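Local atomic coordinates of phosphatidylglycerophosphatase and protein-tyrosine phosphatase 1 (Mus musculus, PDB entry 3RGO), a protein that removes the phosphate from phosphatidylglycerophosphate to give phosphatidylglycerol, a step in making cardiolipin for mitochondrial membranes, and also acts as a protein phosphatase. Residues A[4-15]-A[89-99]; A[29-37]-A[55-63]. One frame throughout, in Å; residues are numbered along the deposited sequence.

Interaction 1 of 2, residues A[4-15]-A[89-99]; sequences RIDHTVLLGALP and GQCVYVHCKAG. With SO4 (sulfate ion), chain B.
The hydroxyl of Y93 donates to the carbonyl oxygen of A13, OH to O 2.7 Å, and the acceptor lies at the edge of the ring, in its plane. With CG anti to the backbone N (chi1 -168°), the ring runs along the strand past L10 CB to G12, where a side chain would collide with the hydroxyl. P15 follows: its CG sits 3.6 Å from Y93 CE1, and its CD rests 3.3 Å above the centroid of the H95 imidazole, a CH-pi contact only 3° off the ring normal. That ring is fixed in rotation at its edge, since H95 ND1 donates almost straight to C96 O at 2.9 Å. Were H95 an alanine, the C96 carbonyl and T34 OG1 would probably lose their imidazole partners and a gap would open beneath P15 CD.

A parallel ladder joins strands 9-12 and 91-95. It starts with V92 N to T8 O, 2.8 Å, continues through L10 and V94, and ends at G12 N. V9 CG1 meets V94 CG2 on the opposite face from L10 and Y93. Beyond the ladder, L14 N reaches K97 O at 3.0 Å, and the positive-phi G99 lies against the backbone of G12.

C96, the predicted phosphocysteine, opens the CX5R P-loop. A sulfate lies in it: K97 N and A98 N both donate to its O4, at 2.8 and 3.0 Å, with R100 N, R102 and S103 completing the site. The amide and guanidinium N-H groups gathered here would suit a phosphate dianion, and the sulfate probably marks where the substrate's phosphate binds.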
loop_
_atom_site.group_PDB
_atom_site.type_symbol
_atom_site.label_atom_id
_atom_site.label_comp_id
_atom_site.label_asym_id
_atom_site.label_seq_id
_atom_site.Cartn_x
_atom_site.Cartn_y
_atom_site.Cartn_z
ATOM N N ARG A 4 -8.171 -0.238 8.556
ATOM C CA ARG A 4 -7.865 1.148 8.227
ATOM C C ARG A 4 -6.594 1.580 8.955
ATOM O O ARG A 4 -6.450 1.352 10.160
ATOM C CB ARG A 4 -9.030 2.074 8.586
ATOM C CG ARG A 4 -8.685 3.552 8.445
ATOM C CD ARG A 4 -9.922 4.435 8.504
ATOM N NE ARG A 4 -10.869 4.140 7.429
ATOM C CZ ARG A 4 -10.768 4.617 6.191
ATOM N NH1 ARG A 4 -9.750 5.403 5.856
ATOM N NH2 ARG A 4 -11.684 4.299 5.282
ATOM N N ILE A 5 -5.669 2.190 8.216
ATOM C CA ILE A 5 -4.411 2.653 8.791
ATOM C C ILE A 5 -4.534 4.111 9.229
ATOM O O ILE A 5 -4.132 4.481 10.336
ATOM C CB ILE A 5 -3.247 2.506 7.792
ATOM C CG1 ILE A 5 -3.092 1.040 7.361
ATOM C CG2 ILE A 5 -1.954 3.024 8.401
ATOM C CD1 ILE A 5 -2.784 0.081 8.508
ATOM N N ASP A 6 -5.086 4.934 8.345
ATOM C CA ASP A 6 -5.438 6.308 8.682
ATOM C C ASP A 6 -6.597 6.771 7.800
ATOM O O ASP A 6 -7.303 5.948 7.214
ATOM C CB ASP A 6 -4.224 7.258 8.608
ATOM C CG ASP A 6 -3.657 7.402 7.200
ATOM O OD1 ASP A 6 -4.310 6.970 6.229
ATOM O OD2 ASP A 6 -2.549 7.970 7.066
ATOM N N HIS A 7 -6.801 8.078 7.710
ATOM C CA HIS A 7 -7.927 8.609 6.951
ATOM C C HIS A 7 -7.846 8.266 5.456
ATOM O O HIS A 7 -8.860 8.275 4.762
ATOM C CB HIS A 7 -8.036 10.126 7.158
ATOM C CG HIS A 7 -9.323 10.714 6.667
ATOM N ND1 HIS A 7 -9.436 11.348 5.450
ATOM C CD2 HIS A 7 -10.554 10.761 7.233
ATOM C CE1 HIS A 7 -10.682 11.765 5.286
ATOM N NE2 HIS A 7 -11.378 11.420 6.353
ATOM N N THR A 8 -6.644 7.963 4.967
ATOM C CA THR A 8 -6.440 7.681 3.541
ATOM C C THR A 8 -6.250 6.194 3.247
ATOM O O THR A 8 -6.927 5.621 2.391
ATOM C CB THR A 8 -5.202 8.427 2.973
ATOM O OG1 THR A 8 -5.363 9.843 3.126
ATOM C CG2 THR A 8 -5.008 8.108 1.495
ATOM N N VAL A 9 -5.325 5.571 3.964
ATOM C CA VAL A 9 -4.871 4.233 3.602
ATOM C C VAL A 9 -5.558 3.104 4.360
ATOM O O VAL A 9 -5.764 3.182 5.568
ATOM C CB VAL A 9 -3.347 4.110 3.768
ATOM C CG1 VAL A 9 -2.903 2.649 3.653
ATOM C CG2 VAL A 9 -2.645 4.987 2.744
ATOM N N LEU A 10 -5.918 2.056 3.625
ATOM C CA LEU A 10 -6.309 0.793 4.229
ATOM C C LEU A 10 -5.362 -0.302 3.752
ATOM O O LEU A 10 -4.870 -0.266 2.623
ATOM C CB LEU A 10 -7.756 0.437 3.876
ATOM C CG LEU A 10 -8.796 1.507 4.223
ATOM C CD1 LEU A 10 -9.105 2.366 3.002
ATOM C CD2 LEU A 10 -10.062 0.862 4.763
ATOM N N LEU A 11 -5.103 -1.261 4.633
ATOM C CA LEU A 11 -4.225 -2.388 4.344
ATOM C C LEU A 11 -4.996 -3.683 4.596
ATOM O O LEU A 11 -5.549 -3.876 5.679
ATOM C CB LEU A 11 -2.988 -2.335 5.242
ATOM C CG LEU A 11 -2.095 -3.578 5.276
ATOM C CD1 LEU A 11 -1.415 -3.815 3.934
ATOM C CD2 LEU A 11 -1.066 -3.478 6.392
ATOM N N GLY A 12 -5.044 -4.562 3.599
ATOM C CA GLY A 12 -5.780 -5.811 3.741
ATOM C C GLY A 12 -5.416 -6.899 2.750
ATOM O O GLY A 12 -4.571 -6.710 1.876
ATOM N N ALA A 13 -6.064 -8.054 2.889
ATOM C CA ALA A 13 -5.876 -9.147 1.946
ATOM C C ALA A 13 -6.464 -8.762 0.590
ATOM O O ALA A 13 -7.191 -7.766 0.479
ATOM C CB ALA A 13 -6.526 -10.424 2.475
ATOM N N LEU A 14 -6.139 -9.535 -0.442
ATOM C CA LEU A 14 -6.653 -9.259 -1.783
ATOM C C LEU A 14 -8.162 -9.029 -1.739
ATOM O O LEU A 14 -8.889 -9.767 -1.074
ATOM C CB LEU A 14 -6.317 -10.397 -2.754
ATOM C CG LEU A 14 -7.052 -11.721 -2.558
ATOM C CD1 LEU A 14 -6.860 -12.636 -3.764
ATOM C CD2 LEU A 14 -6.601 -12.410 -1.279
ATOM N N PRO A 15 -8.630 -7.991 -2.440
ATOM C CA PRO A 15 -10.038 -7.593 -2.437
ATOM C C PRO A 15 -10.848 -8.492 -3.353
ATOM O O PRO A 15 -10.527 -8.612 -4.538
ATOM C CB PRO A 15 -10.007 -6.178 -3.029
ATOM C CG PRO A 15 -8.554 -5.819 -3.178
ATOM C CD PRO A 15 -7.816 -7.100 -3.280
ATOM N N GLY A 89 -9.130 13.706 -0.376
ATOM C CA GLY A 89 -9.933 13.288 0.760
ATOM C C GLY A 89 -10.558 11.921 0.560
ATOM O O GLY A 89 -11.561 11.585 1.192
ATOM N N GLN A 90 -9.960 11.127 -0.325
ATOM C CA GLN A 90 -10.483 9.806 -0.642
ATOM C C GLN A 90 -9.501 8.749 -0.159
ATOM O O GLN A 90 -8.428 9.081 0.334
ATOM C CB GLN A 90 -10.762 9.682 -2.141
ATOM C CG GLN A 90 -11.911 10.580 -2.602
ATOM C CD GLN A 90 -11.952 10.782 -4.105
ATOM O OE1 GLN A 90 -11.108 10.270 -4.840
ATOM N NE2 GLN A 90 -12.939 11.545 -4.569
ATOM N N CYS A 91 -9.871 7.481 -0.288
ATOM C CA CYS A 91 -9.086 6.421 0.324
ATOM C C CYS A 91 -8.455 5.488 -0.696
ATOM O O CYS A 91 -8.904 5.396 -1.841
ATOM C CB CYS A 91 -9.935 5.637 1.325
ATOM S SG CYS A 91 -10.680 6.653 2.628
ATOM N N VAL A 92 -7.394 4.812 -0.269
ATOM C CA VAL A 92 -6.694 3.858 -1.113
ATOM C C VAL A 92 -6.542 2.540 -0.374
ATOM O O VAL A 92 -6.101 2.511 0.777
ATOM C CB VAL A 92 -5.297 4.377 -1.521
ATOM C CG1 VAL A 92 -4.515 3.289 -2.251
ATOM C CG2 VAL A 92 -5.428 5.622 -2.386
ATOM N N TYR A 93 -6.921 1.455 -1.041
ATOM C CA TYR A 93 -6.774 0.109 -0.503
ATOM C C TYR A 93 -5.475 -0.484 -1.031
ATOM O O TYR A 93 -5.255 -0.538 -2.243
ATOM C CB TYR A 93 -7.966 -0.749 -0.935
ATOM C CG TYR A 93 -8.104 -2.085 -0.241
ATOM C CD1 TYR A 93 -7.376 -3.195 -0.665
ATOM C CD2 TYR A 93 -9.002 -2.253 0.813
ATOM C CE1 TYR A 93 -7.526 -4.427 -0.043
ATOM C CE2 TYR A 93 -9.159 -3.485 1.439
ATOM C CZ TYR A 93 -8.418 -4.565 1.008
ATOM O OH TYR A 93 -8.573 -5.788 1.629
ATOM N N VAL A 94 -4.616 -0.920 -0.114
ATOM C CA VAL A 94 -3.303 -1.440 -0.462
ATOM C C VAL A 94 -3.256 -2.926 -0.154
ATOM O O VAL A 94 -3.529 -3.341 0.973
ATOM C CB VAL A 94 -2.190 -0.716 0.348
ATOM C CG1 VAL A 94 -0.814 -1.204 -0.060
ATOM C CG2 VAL A 94 -2.294 0.787 0.160
ATOM N N HIS A 95 -2.914 -3.734 -1.152
ATOM C CA HIS A 95 -2.893 -5.175 -0.949
ATOM C C HIS A 95 -1.875 -5.911 -1.796
ATOM O O HIS A 95 -1.420 -5.434 -2.832
ATOM C CB HIS A 95 -4.275 -5.778 -1.246
ATOM C CG HIS A 95 -4.589 -5.859 -2.709
ATOM N ND1 HIS A 95 -4.300 -6.969 -3.473
ATOM C CD2 HIS A 95 -5.147 -4.957 -3.553
ATOM C CE1 HIS A 95 -4.674 -6.753 -4.722
ATOM N NE2 HIS A 95 -5.191 -5.539 -4.796
ATOM N N CYS A 96 -1.534 -7.103 -1.328
ATOM C CA CYS A 96 -0.921 -8.111 -2.160
ATOM C C CYS A 96 -1.823 -9.331 -2.010
ATOM O O CYS A 96 -2.930 -9.359 -2.558
ATOM C CB CYS A 96 0.512 -8.399 -1.710
ATOM S SG CYS A 96 1.415 -9.501 -2.819
ATOM N N LYS A 97 -1.382 -10.308 -1.228
ATOM C CA LYS A 97 -2.189 -11.499 -0.971
ATOM C C LYS A 97 -2.824 -11.474 0.415
ATOM O O LYS A 97 -4.038 -11.354 0.551
ATOM C CB LYS A 97 -1.342 -12.769 -1.114
ATOM C CG LYS A 97 -0.915 -13.093 -2.538
ATOM C CD LYS A 97 -0.224 -14.453 -2.591
ATOM C CE LYS A 97 -1.121 -15.548 -2.024
ATOM N NZ LYS A 97 -0.449 -16.883 -1.998
ATOM N N ALA A 98 -1.993 -11.586 1.442
ATOM C CA ALA A 98 -2.479 -11.747 2.808
ATOM C C ALA A 98 -2.558 -10.431 3.583
ATOM O O ALA A 98 -3.123 -10.385 4.675
ATOM C CB ALA A 98 -1.603 -12.757 3.557
ATOM N N GLY A 99 -1.986 -9.369 3.019
ATOM C CA GLY A 99 -1.966 -8.069 3.668
ATOM C C GLY A 99 -1.061 -8.019 4.889
ATOM O O GLY A 99 -1.365 -7.334 5.863
HETATM S S SO4 B . 1.560 -9.954 1.454
HETATM O O1 SO4 B . 2.973 -10.253 1.248
HETATM O O2 SO4 B . 1.160 -10.328 2.807
HETATM O O3 SO4 B . 1.334 -8.529 1.248
HETATM O O4 SO4 B . 0.754 -10.718 0.504
HETATM O O HOH W 1 -7.885 10.681 2.622
#

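Interaction 2 of 2, residues A[29-37]-A[55-63]; sequences VRGVITMNE and GVEQLRLST. With SO4 (sulfate ion), chain C.
The carboxylate of E37 and the guanidinium of R60 are turned 33° from each other and meet obliquely, with E37 OE2 3.7 Å from R60 CD. Their charges are close without pairing, E37 OE1 lying 4.4 Å from R60 NE and well out of the guanidinium plane; E37 makes its salt bridge with R42 instead. The amide of Q58 is used at both ends. Its NE2 donates to T34 OG1 at 2.9 Å, the hydroxyl oxygen sitting 27° out of the amide plane, while its OE1 takes a weak bond from R60 NH1. The fully extended chain of Q58 is what carries the amide across to T34.

Alongside Q58, pointing the same way, stands V32. Its CG1, set between the backbone N and the carbonyl carbon (chi1 55°), comes 3.5 Å from Q58 CB and also meets V56 CG2 at 3.6 Å. Helix 48-53, which links the parallel strands 29-35 and 57-61 in a beta-alpha-beta unit, packs on V56, Q58 and R60. The strands are laced from R30 O to N36 N, and L59 N to V32 O is the shortest rung at 2.7 Å.

The other face, apart from E57, whose carboxylate pairs with K84, is apolar. I33 CG2 meets L61 CD1 at 4.0 Å, the two side chains crossing obliquely, L59 flanks I33, and F81 and M106 from helices 72-88 and 102-115 close over them. Past the last rung, the N36 side chain crosses T63 at about a right angle. T63 OG1 is 2.7 Å from O1 of a second sulfate, one that accepts bonds from M66 N, G68 N and R102 NE.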
loop_
_atom_site.group_PDB
_atom_site.type_symbol
_atom_site.label_atom_id
_atom_site.label_comp_id
_atom_site.label_asym_id
_atom_site.label_seq_id
_atom_site.Cartn_x
_atom_site.Cartn_y
_atom_site.Cartn_z
ATOM N N VAL A 29 -13.065 4.176 -0.778
ATOM C CA VAL A 29 -11.946 3.750 -1.609
ATOM C C VAL A 29 -12.124 4.202 -3.056
ATOM O O VAL A 29 -13.073 3.797 -3.729
ATOM C CB VAL A 29 -11.775 2.218 -1.589
ATOM C CG1 VAL A 29 -10.773 1.782 -2.646
ATOM C CG2 VAL A 29 -11.348 1.740 -0.205
ATOM N N ARG A 30 -11.206 5.038 -3.531
ATOM C CA ARG A 30 -11.224 5.478 -4.922
ATOM C C ARG A 30 -9.937 5.093 -5.634
ATOM O O ARG A 30 -9.772 5.346 -6.824
ATOM C CB ARG A 30 -11.448 6.988 -5.009
ATOM C CG ARG A 30 -12.813 7.419 -4.515
ATOM C CD ARG A 30 -13.906 6.815 -5.381
ATOM N NE ARG A 30 -15.141 6.616 -4.632
ATOM C CZ ARG A 30 -16.033 7.573 -4.397
ATOM N NH1 ARG A 30 -15.820 8.804 -4.846
ATOM N NH2 ARG A 30 -17.134 7.302 -3.708
ATOM N N GLY A 31 -9.019 4.483 -4.894
ATOM C CA GLY A 31 -7.764 4.044 -5.465
ATOM C C GLY A 31 -7.378 2.703 -4.882
ATOM O O GLY A 31 -7.730 2.383 -3.749
ATOM N N VAL A 32 -6.669 1.902 -5.661
ATOM C CA VAL A 32 -6.205 0.615 -5.166
ATOM C C VAL A 32 -4.782 0.387 -5.647
ATOM O O VAL A 32 -4.462 0.618 -6.817
ATOM C CB VAL A 32 -7.146 -0.542 -5.590
ATOM C CG1 VAL A 32 -7.330 -0.560 -7.097
ATOM C CG2 VAL A 32 -6.632 -1.897 -5.081
ATOM N N ILE A 33 -3.916 -0.004 -4.721
ATOM C CA ILE A 33 -2.558 -0.377 -5.071
ATOM C C ILE A 33 -2.484 -1.888 -5.035
ATOM O O ILE A 33 -2.672 -2.501 -3.987
ATOM C CB ILE A 33 -1.519 0.226 -4.113
ATOM C CG1 ILE A 33 -1.570 1.754 -4.187
ATOM C CG2 ILE A 33 -0.123 -0.301 -4.455
ATOM C CD1 ILE A 33 -0.576 2.460 -3.268
ATOM N N THR A 34 -2.239 -2.484 -6.194
ATOM C CA THR A 34 -2.193 -3.935 -6.312
ATOM C C THR A 34 -0.767 -4.399 -6.535
ATOM O O THR A 34 -0.125 -4.028 -7.512
ATOM C CB THR A 34 -3.080 -4.434 -7.463
ATOM O OG1 THR A 34 -4.444 -4.075 -7.199
ATOM C CG2 THR A 34 -2.969 -5.950 -7.613
ATOM N N MET A 35 -0.272 -5.214 -5.616
ATOM C CA MET A 35 1.095 -5.693 -5.709
ATOM C C MET A 35 1.128 -7.153 -6.123
ATOM O O MET A 35 0.329 -7.962 -5.650
ATOM C CB MET A 35 1.823 -5.485 -4.381
ATOM C CG MET A 35 2.076 -4.020 -4.063
ATOM S SD MET A 35 2.452 -3.728 -2.327
ATOM C CE MET A 35 0.792 -3.527 -1.697
ATOM N N ASN A 36 2.054 -7.469 -7.023
ATOM C CA ASN A 36 2.272 -8.834 -7.489
ATOM C C ASN A 36 0.997 -9.565 -7.900
ATOM O O ASN A 36 0.813 -10.730 -7.561
ATOM C CB ASN A 36 3.021 -9.652 -6.435
ATOM C CG ASN A 36 4.485 -9.264 -6.327
ATOM O OD1 ASN A 36 5.259 -9.908 -5.613
ATOM N ND2 ASN A 36 4.877 -8.219 -7.045
ATOM N N GLU A 37 0.124 -8.877 -8.628
ATOM C CA GLU A 37 -1.076 -9.506 -9.169
ATOM C C GLU A 37 -0.730 -10.846 -9.822
ATOM O O GLU A 37 0.013 -10.894 -10.803
ATOM C CB GLU A 37 -1.750 -8.581 -10.185
ATOM C CG GLU A 37 -2.925 -9.209 -10.913
ATOM C CD GLU A 37 -3.500 -8.298 -11.981
ATOM O OE1 GLU A 37 -3.039 -8.373 -13.140
ATOM O OE2 GLU A 37 -4.413 -7.506 -11.660
ATOM N N GLY A 55 -15.459 3.289 -10.108
ATOM C CA GLY A 55 -14.877 4.604 -9.911
ATOM C C GLY A 55 -13.570 4.602 -9.136
ATOM O O GLY A 55 -13.183 5.621 -8.565
ATOM N N VAL A 56 -12.883 3.467 -9.104
ATOM C CA VAL A 56 -11.574 3.427 -8.457
ATOM C C VAL A 56 -10.431 3.150 -9.432
ATOM O O VAL A 56 -10.519 2.272 -10.288
ATOM C CB VAL A 56 -11.531 2.461 -7.241
ATOM C CG1 VAL A 56 -12.818 1.691 -7.115
ATOM C CG2 VAL A 56 -10.310 1.536 -7.308
ATOM N N GLU A 57 -9.366 3.931 -9.295
ATOM C CA GLU A 57 -8.175 3.780 -10.114
ATOM C C GLU A 57 -7.240 2.741 -9.497
ATOM O O GLU A 57 -6.953 2.789 -8.296
ATOM C CB GLU A 57 -7.451 5.123 -10.227
ATOM C CG GLU A 57 -6.230 5.110 -11.132
ATOM C CD GLU A 57 -5.491 6.439 -11.120
ATOM O OE1 GLU A 57 -5.859 7.314 -10.307
ATOM O OE2 GLU A 57 -4.541 6.605 -11.916
ATOM N N GLN A 58 -6.764 1.813 -10.320
ATOM C CA GLN A 58 -5.845 0.778 -9.856
ATOM C C GLN A 58 -4.417 1.080 -10.282
ATOM O O GLN A 58 -4.153 1.361 -11.452
ATOM C CB GLN A 58 -6.255 -0.600 -10.389
ATOM C CG GLN A 58 -5.336 -1.739 -9.930
ATOM C CD GLN A 58 -5.730 -3.089 -10.505
ATOM O OE1 GLN A 58 -5.843 -3.248 -11.721
ATOM N NE2 GLN A 58 -5.936 -4.070 -9.633
ATOM N N LEU A 59 -3.501 1.041 -9.322
ATOM C CA LEU A 59 -2.076 1.110 -9.614
ATOM C C LEU A 59 -1.457 -0.262 -9.353
ATOM O O LEU A 59 -1.545 -0.789 -8.246
ATOM C CB LEU A 59 -1.396 2.174 -8.748
ATOM C CG LEU A 59 0.134 2.101 -8.659
ATOM C CD1 LEU A 59 0.775 2.317 -10.025
ATOM C CD2 LEU A 59 0.659 3.115 -7.648
ATOM N N ARG A 60 -0.851 -0.849 -10.379
ATOM C CA ARG A 60 -0.230 -2.154 -10.232
ATOM C C ARG A 60 1.268 -2.011 -10.071
ATOM O O ARG A 60 1.931 -1.361 -10.884
ATOM C CB ARG A 60 -0.537 -3.051 -11.434
ATOM C CG ARG A 60 -1.876 -3.757 -11.356
ATOM C CD ARG A 60 -1.996 -4.798 -12.457
ATOM N NE ARG A 60 -1.728 -4.220 -13.770
ATOM C CZ ARG A 60 -2.650 -3.646 -14.535
ATOM N NH1 ARG A 60 -3.908 -3.576 -14.120
ATOM N NH2 ARG A 60 -2.316 -3.144 -15.715
ATOM N N LEU A 61 1.797 -2.614 -9.012
ATOM C CA LEU A 61 3.229 -2.577 -8.766
ATOM C C LEU A 61 3.767 -3.992 -8.599
ATOM O O LEU A 61 3.071 -4.883 -8.113
ATOM C CB LEU A 61 3.552 -1.736 -7.528
ATOM C CG LEU A 61 3.177 -0.256 -7.577
ATOM C CD1 LEU A 61 3.353 0.381 -6.210
ATOM C CD2 LEU A 61 4.004 0.484 -8.632
ATOM N N SER A 62 5.009 -4.188 -9.019
ATOM C CA SER A 62 5.683 -5.463 -8.842
ATOM C C SER A 62 6.825 -5.314 -7.844
ATOM O O SER A 62 7.495 -4.280 -7.802
ATOM C CB SER A 62 6.229 -5.973 -10.179
ATOM O OG SER A 62 5.182 -6.422 -11.027
ATOM N N THR A 63 7.035 -6.342 -7.029
ATOM C CA THR A 63 8.212 -6.384 -6.174
ATOM C C THR A 63 9.390 -6.809 -7.026
ATOM O O THR A 63 9.215 -7.494 -8.036
ATOM C CB THR A 63 8.063 -7.408 -5.038
ATOM O OG1 THR A 63 7.763 -8.695 -5.598
ATOM C CG2 THR A 63 6.959 -6.995 -4.079
HETATM S S SO4 C . 8.853 -11.633 -3.933
HETATM O O1 SO4 C . 9.474 -10.377 -4.354
HETATM O O2 SO4 C . 9.118 -11.858 -2.510
HETATM O O3 SO4 C . 7.410 -11.555 -4.161
HETATM O O4 SO4 C . 9.406 -12.738 -4.715
HETATM O O HOH W 2 -10.711 7.441 -8.698
#

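How the interactions relate
Interactions 1 and 2 are neighbours in one sheet, their centres 10 Å apart, with strand 91-95 bonded to strand 29-35; Y93 O lies 2.9 Å from I33 N, probably a hydrogen bond. Along the chain, interaction 2 is nested inside the loop that interaction 1 closes. A polar thread joins them: T34 OG1, which takes Q58 NE2 in interaction 2, is hydrogen-bonded to H95 NE2 at 2.9 Å, linking interaction 2 to the histidine just before C96. On the face of I33 and L61, V94 CG1 packs on M35 CE at 3.3 Å. Interaction 1 holds the predicted nucleophile C96, the N36 side chain of interaction 2 comes within about 4 Å of its side chain, and R102 binds both sulfates.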